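Side-chain contacts in CocE/NonD family hydrolase (Staphylococcus aureus subsp. aureus COL, PDB 3III), which is probably a serine hydrolase of the alpha/beta-hydrolase superfamily, related to CocE esterases and X-Pro dipeptidyl-peptidases, with its natural substrate not established: residues F213-T218 / A237-P242; Q219-R224 / P229-L234. All coordinates share one frame; numbering follows the deposited sequence.

Contact 1: residues F213-T218 / A237-P242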
# COMPACT_ATOMS: atom_id res chain seq x y z
N PHE A 213 -1.79 13.17 4.23
CA PHE A 213 -1.34 12.60 2.97
C PHE A 213 -2.37 12.65 1.81
O PHE A 213 -2.04 13.09 0.70
CB PHE A 213 -0.85 11.17 3.10
CG PHE A 213 -0.40 10.61 1.82
CD1 PHE A 213 0.86 10.92 1.32
CD2 PHE A 213 -1.24 9.82 1.06
CE1 PHE A 213 1.27 10.41 0.07
CE2 PHE A 213 -0.82 9.28 -0.15
CZ PHE A 213 0.43 9.59 -0.65
N TYR A 214 -3.61 12.24 2.09
CA TYR A 214 -4.66 12.26 1.05
C TYR A 214 -4.78 13.60 0.34
O TYR A 214 -4.90 13.67 -0.91
CB TYR A 214 -6.00 11.90 1.66
CG TYR A 214 -7.16 11.95 0.67
CD1 TYR A 214 -7.37 10.91 -0.24
CD2 TYR A 214 -8.03 13.06 0.63
CE1 TYR A 214 -8.42 10.98 -1.15
CE2 TYR A 214 -9.07 13.15 -0.26
CZ TYR A 214 -9.28 12.07 -1.14
OH TYR A 214 -10.34 12.15 -2.03
N ARG A 215 -4.80 14.65 1.13
CA ARG A 215 -4.92 16.00 0.64
C ARG A 215 -3.64 16.47 -0.01
O ARG A 215 -3.66 17.09 -1.05
CB ARG A 215 -5.39 16.94 1.74
CG ARG A 215 -6.71 16.55 2.33
CD ARG A 215 -7.25 17.50 3.39
NE ARG A 215 -8.56 16.99 3.84
CZ ARG A 215 -9.31 17.56 4.77
NH1 ARG A 215 -8.88 18.64 5.41
NH2 ARG A 215 -10.49 17.05 5.06
N PHE A 216 -2.50 16.13 0.58
CA PHE A 216 -1.19 16.44 -0.00
C PHE A 216 -1.04 15.81 -1.41
O PHE A 216 -0.61 16.46 -2.40
CB PHE A 216 -0.16 15.88 0.94
CG PHE A 216 1.25 15.80 0.36
CD1 PHE A 216 2.02 16.95 0.25
CD2 PHE A 216 1.81 14.58 0.01
CE1 PHE A 216 3.32 16.87 -0.24
CE2 PHE A 216 3.10 14.50 -0.45
CZ PHE A 216 3.84 15.65 -0.58
N TRP A 217 -1.48 14.58 -1.50
CA TRP A 217 -1.41 13.78 -2.72
C TRP A 217 -2.32 14.41 -3.76
O TRP A 217 -1.93 14.62 -4.92
CB TRP A 217 -1.83 12.35 -2.37
CG TRP A 217 -2.05 11.49 -3.53
CD1 TRP A 217 -1.10 10.95 -4.32
CD2 TRP A 217 -3.31 11.06 -4.05
NE1 TRP A 217 -1.69 10.22 -5.32
CE2 TRP A 217 -3.05 10.27 -5.17
CE3 TRP A 217 -4.64 11.27 -3.68
CZ2 TRP A 217 -4.06 9.66 -5.92
CZ3 TRP A 217 -5.65 10.66 -4.43
CH2 TRP A 217 -5.36 9.89 -5.54
N THR A 218 -3.56 14.67 -3.35
CA THR A 218 -4.51 15.26 -4.29
C THR A 218 -4.00 16.59 -4.83
O THR A 218 -4.03 16.83 -6.04
CB THR A 218 -5.90 15.49 -3.67
OG1 THR A 218 -6.43 14.24 -3.22
CG2 THR A 218 -6.81 16.08 -4.76
N ALA A 237 -14.58 15.77 -2.96
CA ALA A 237 -15.21 14.44 -2.95
C ALA A 237 -15.17 13.90 -1.51
O ALA A 237 -16.19 13.39 -0.99
CB ALA A 237 -14.53 13.43 -3.99
N GLN A 238 -14.04 14.12 -0.83
CA GLN A 238 -13.88 13.67 0.56
C GLN A 238 -14.83 14.42 1.49
O GLN A 238 -15.39 13.86 2.39
CB GLN A 238 -12.44 13.87 1.06
CG GLN A 238 -12.16 13.37 2.52
CD GLN A 238 -10.76 13.85 2.99
OE1 GLN A 238 -10.44 15.01 2.83
NE2 GLN A 238 -9.93 12.93 3.51
N GLN A 239 -14.98 15.72 1.27
CA GLN A 239 -15.91 16.49 2.06
C GLN A 239 -17.34 15.95 1.92
O GLN A 239 -18.07 15.86 2.87
CB GLN A 239 -15.97 17.93 1.52
CG GLN A 239 -14.79 18.80 1.77
CD GLN A 239 -14.72 19.19 3.20
OE1 GLN A 239 -15.37 20.16 3.64
NE2 GLN A 239 -13.93 18.43 3.97
N GLU A 240 -17.78 15.74 0.69
CA GLU A 240 -19.19 15.52 0.43
C GLU A 240 -19.62 14.05 0.36
O GLU A 240 -20.83 13.77 0.23
CB GLU A 240 -19.63 16.31 -0.85
CG GLU A 240 -19.15 15.68 -2.11
CD GLU A 240 -19.09 16.61 -3.33
OE1 GLU A 240 -18.79 16.06 -4.43
OE2 GLU A 240 -19.26 17.82 -3.19
N HIS A 241 -18.68 13.13 0.49
CA HIS A 241 -18.98 11.69 0.52
C HIS A 241 -18.36 11.06 1.79
O HIS A 241 -17.35 10.32 1.72
CB HIS A 241 -18.46 11.02 -0.73
CG HIS A 241 -19.16 11.48 -1.99
ND1 HIS A 241 -20.43 11.08 -2.32
CD2 HIS A 241 -18.75 12.28 -3.01
CE1 HIS A 241 -20.79 11.63 -3.47
NE2 HIS A 241 -19.79 12.35 -3.92
N PRO A 242 -18.93 11.36 2.95
CA PRO A 242 -18.34 10.86 4.22
C PRO A 242 -18.56 9.34 4.49
O PRO A 242 -17.94 8.75 5.39
CB PRO A 242 -19.03 11.72 5.27
CG PRO A 242 -20.32 12.08 4.67
CD PRO A 242 -19.98 12.36 3.21
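Arg-215 takes hold of the amide oxygen of Gln-238 side-on, two nitrogens converging on one acceptor. The Arg-215 NE bond to OE1 of Gln-238 measures 2.9 Å, is bent (150° at the hydrogen) and falls on a lone pair in the carbonyl plane. Arg-215 NH2 donates to the same Gln-238 OE1 at 3.0 Å but from well above that plane, because the guanidinium and amide planes stand 69° apart. The other end of the amide is satisfied too: Gln-238 NE2 donates to the backbone oxygens of Ala-203 and Asp-210, fixing the rotation of this buried group. An extended chain, with CG anti to the backbone N (chi1 -178°), carries the Gln-238 amide past the Tyr-214 ring, where NE2 comes 3.5 Å from CD2 of Tyr-214. The tyrosine OH has its partner in Leu-234 O, while Arg-215 NH1 forms a salt bridge with Glu-535. Behind the ring, Thr-218 OG1 lies over its centre and bonds to Tyr-214 O at 2.8 Å. Arg-215 and Gln-238 thus join helices 213-224 and 234-240, with packing on Leu-234 and Ile-235 beside them; helix 198-203 packs against Tyr-214, whose side chain also touches Trp-248 of helix 246-249.

Contact 2: residues Q219-R224 / P229-L234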
# COMPACT_ATOMS: atom_id res chain seq x y z
N GLN A 219 -3.55 17.46 -3.93
CA GLN A 219 -3.03 18.76 -4.29
C GLN A 219 -1.83 18.69 -5.22
O GLN A 219 -1.68 19.49 -6.14
CB GLN A 219 -2.69 19.57 -3.03
CG GLN A 219 -3.97 20.02 -2.43
CD GLN A 219 -3.85 20.55 -1.04
OE1 GLN A 219 -2.86 20.31 -0.32
NE2 GLN A 219 -4.86 21.27 -0.64
N GLY A 220 -0.98 17.70 -4.96
CA GLY A 220 0.16 17.40 -5.79
C GLY A 220 -0.19 17.11 -7.26
O GLY A 220 0.53 17.55 -8.17
N ILE A 221 -1.27 16.37 -7.49
CA ILE A 221 -1.74 16.08 -8.84
C ILE A 221 -2.20 17.38 -9.51
O ILE A 221 -1.74 17.71 -10.60
CB ILE A 221 -2.86 14.99 -8.84
CG1 ILE A 221 -2.29 13.66 -8.29
CG2 ILE A 221 -3.48 14.89 -10.23
CD1 ILE A 221 -3.28 12.46 -8.19
N PHE A 222 -3.03 18.15 -8.80
CA PHE A 222 -3.45 19.45 -9.28
C PHE A 222 -2.26 20.36 -9.63
O PHE A 222 -2.27 21.00 -10.67
CB PHE A 222 -4.37 20.12 -8.24
CG PHE A 222 -5.84 19.84 -8.44
CD1 PHE A 222 -6.62 20.67 -9.33
CD2 PHE A 222 -6.46 18.78 -7.78
CE1 PHE A 222 -8.01 20.46 -9.51
CE2 PHE A 222 -7.84 18.54 -7.93
CZ PHE A 222 -8.63 19.37 -8.83
N ALA A 223 -1.24 20.39 -8.77
CA ALA A 223 -0.04 21.22 -8.97
C ALA A 223 0.83 20.75 -10.16
O ALA A 223 1.54 21.54 -10.81
CB ALA A 223 0.78 21.29 -7.66
N ARG A 224 0.76 19.45 -10.47
CA ARG A 224 1.57 18.90 -11.51
C ARG A 224 1.08 19.34 -12.91
O ARG A 224 1.90 19.47 -13.80
CB ARG A 224 1.60 17.36 -11.43
CG ARG A 224 2.50 16.64 -12.39
CD ARG A 224 3.98 16.80 -12.05
NE ARG A 224 4.85 16.31 -13.14
CZ ARG A 224 5.09 16.97 -14.28
NH1 ARG A 224 4.52 18.15 -14.56
NH2 ARG A 224 5.90 16.42 -15.19
N PRO A 229 -7.84 21.86 -16.85
CA PRO A 229 -9.00 22.23 -16.06
C PRO A 229 -9.93 21.06 -15.68
O PRO A 229 -10.94 21.31 -15.05
CB PRO A 229 -9.75 23.20 -16.99
CG PRO A 229 -9.44 22.76 -18.34
CD PRO A 229 -8.10 22.03 -18.30
N ASN A 230 -9.59 19.83 -16.05
CA ASN A 230 -10.49 18.69 -15.95
C ASN A 230 -10.02 17.66 -14.92
O ASN A 230 -10.32 16.47 -15.04
CB ASN A 230 -10.61 18.04 -17.31
CG ASN A 230 -11.05 19.02 -18.37
OD1 ASN A 230 -10.35 19.25 -19.37
ND2 ASN A 230 -12.18 19.62 -18.15
N ILE A 231 -9.32 18.13 -13.89
CA ILE A 231 -8.76 17.22 -12.87
C ILE A 231 -9.87 17.08 -11.80
O ILE A 231 -10.44 18.07 -11.35
CB ILE A 231 -7.43 17.78 -12.22
CG1 ILE A 231 -6.31 17.90 -13.24
CG2 ILE A 231 -6.91 16.85 -11.04
CD1 ILE A 231 -5.04 18.65 -12.70
N GLU A 232 -10.16 15.86 -11.40
CA GLU A 232 -11.24 15.60 -10.45
C GLU A 232 -10.87 16.19 -9.10
O GLU A 232 -9.78 15.98 -8.62
CB GLU A 232 -11.48 14.10 -10.33
CG GLU A 232 -12.54 13.71 -9.34
CD GLU A 232 -12.76 12.19 -9.27
OE1 GLU A 232 -11.89 11.45 -9.76
OE2 GLU A 232 -13.80 11.77 -8.67
N ASP A 233 -11.82 16.89 -8.47
CA ASP A 233 -11.57 17.54 -7.18
C ASP A 233 -11.83 16.55 -6.04
O ASP A 233 -12.94 16.47 -5.47
CB ASP A 233 -12.44 18.78 -7.03
CG ASP A 233 -12.15 19.54 -5.75
OD1 ASP A 233 -11.47 19.04 -4.82
OD2 ASP A 233 -12.66 20.64 -5.66
N LEU A 234 -10.79 15.82 -5.68
CA LEU A 234 -10.91 14.78 -4.69
C LEU A 234 -10.91 15.34 -3.29
O LEU A 234 -11.31 14.67 -2.40
CB LEU A 234 -9.80 13.72 -4.87
CG LEU A 234 -10.03 12.72 -6.00
CD1 LEU A 234 -8.70 11.97 -6.33
CD2 LEU A 234 -11.21 11.77 -5.70
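Ile-231 places its CG2 methyl over the middle of the Phe-222 ring, 3.7 Å from the centroid and only 12° off the ring normal, which meets the geometry of a CH-pi contact. Ile-231 CG2 also lies 4.0 Å from CG2 of Ile-221, so one branch serves both helix side chains. With chi1 at -64°, this CG2 is anti to the backbone N and lies over the ring, while CG1 carries CD1 of Ile-231 onto the helix backbone, 3.9 Å from CA of Phe-222. The ring also closes on the loop backbone, its CE2 in Phe-222 coming 3.3 Å from Glu-232 O. This is the tight part: both isoleucines are buried, and Leu-135 from a neighbouring loop adds to the packing on Ile-221. Structurally, the contact folds the irregular connection between helices 213-224 and 234-240 back against the end of the first helix, and Asp-233 N-caps the second, its OD1 accepting from Gln-236 N. Asp-233 is also the centre of an inverse gamma turn. The looser side is the rim, where Phe-222 is partly exposed and Asp-233 exposed, with CB of Asp-233 4.3 Å from CZ of Phe-222; no hydrogen bond joins the two segments. The Glu-232 side chain leaves its backbone away from the helix segment, and its carboxylate is held by Ser-136 and Arg-251.

Both contacts use helix 213-224, contact 1 its first half and contact 2 its second; opposite it lie the loop that leads into helix 234-240 (contact 2) and the end of that helix with the turn after it (contact 1). Contact 2 therefore lies within the excursion that contact 1 closes, with centres 11 Å apart. Each is partly buried, but contact 2 sits farther from the centre of the chain, about 21 Å against 17 Å. Hydrogen bonds to a buried amide join helix to helix in contact 1, whereas contact 2 relies on apolar and CH-pi packing of helix on loop. Leu-234 joins them, its O 2.7 Å from Tyr-214 OH and its side chain packing on Trp-217 and Thr-218.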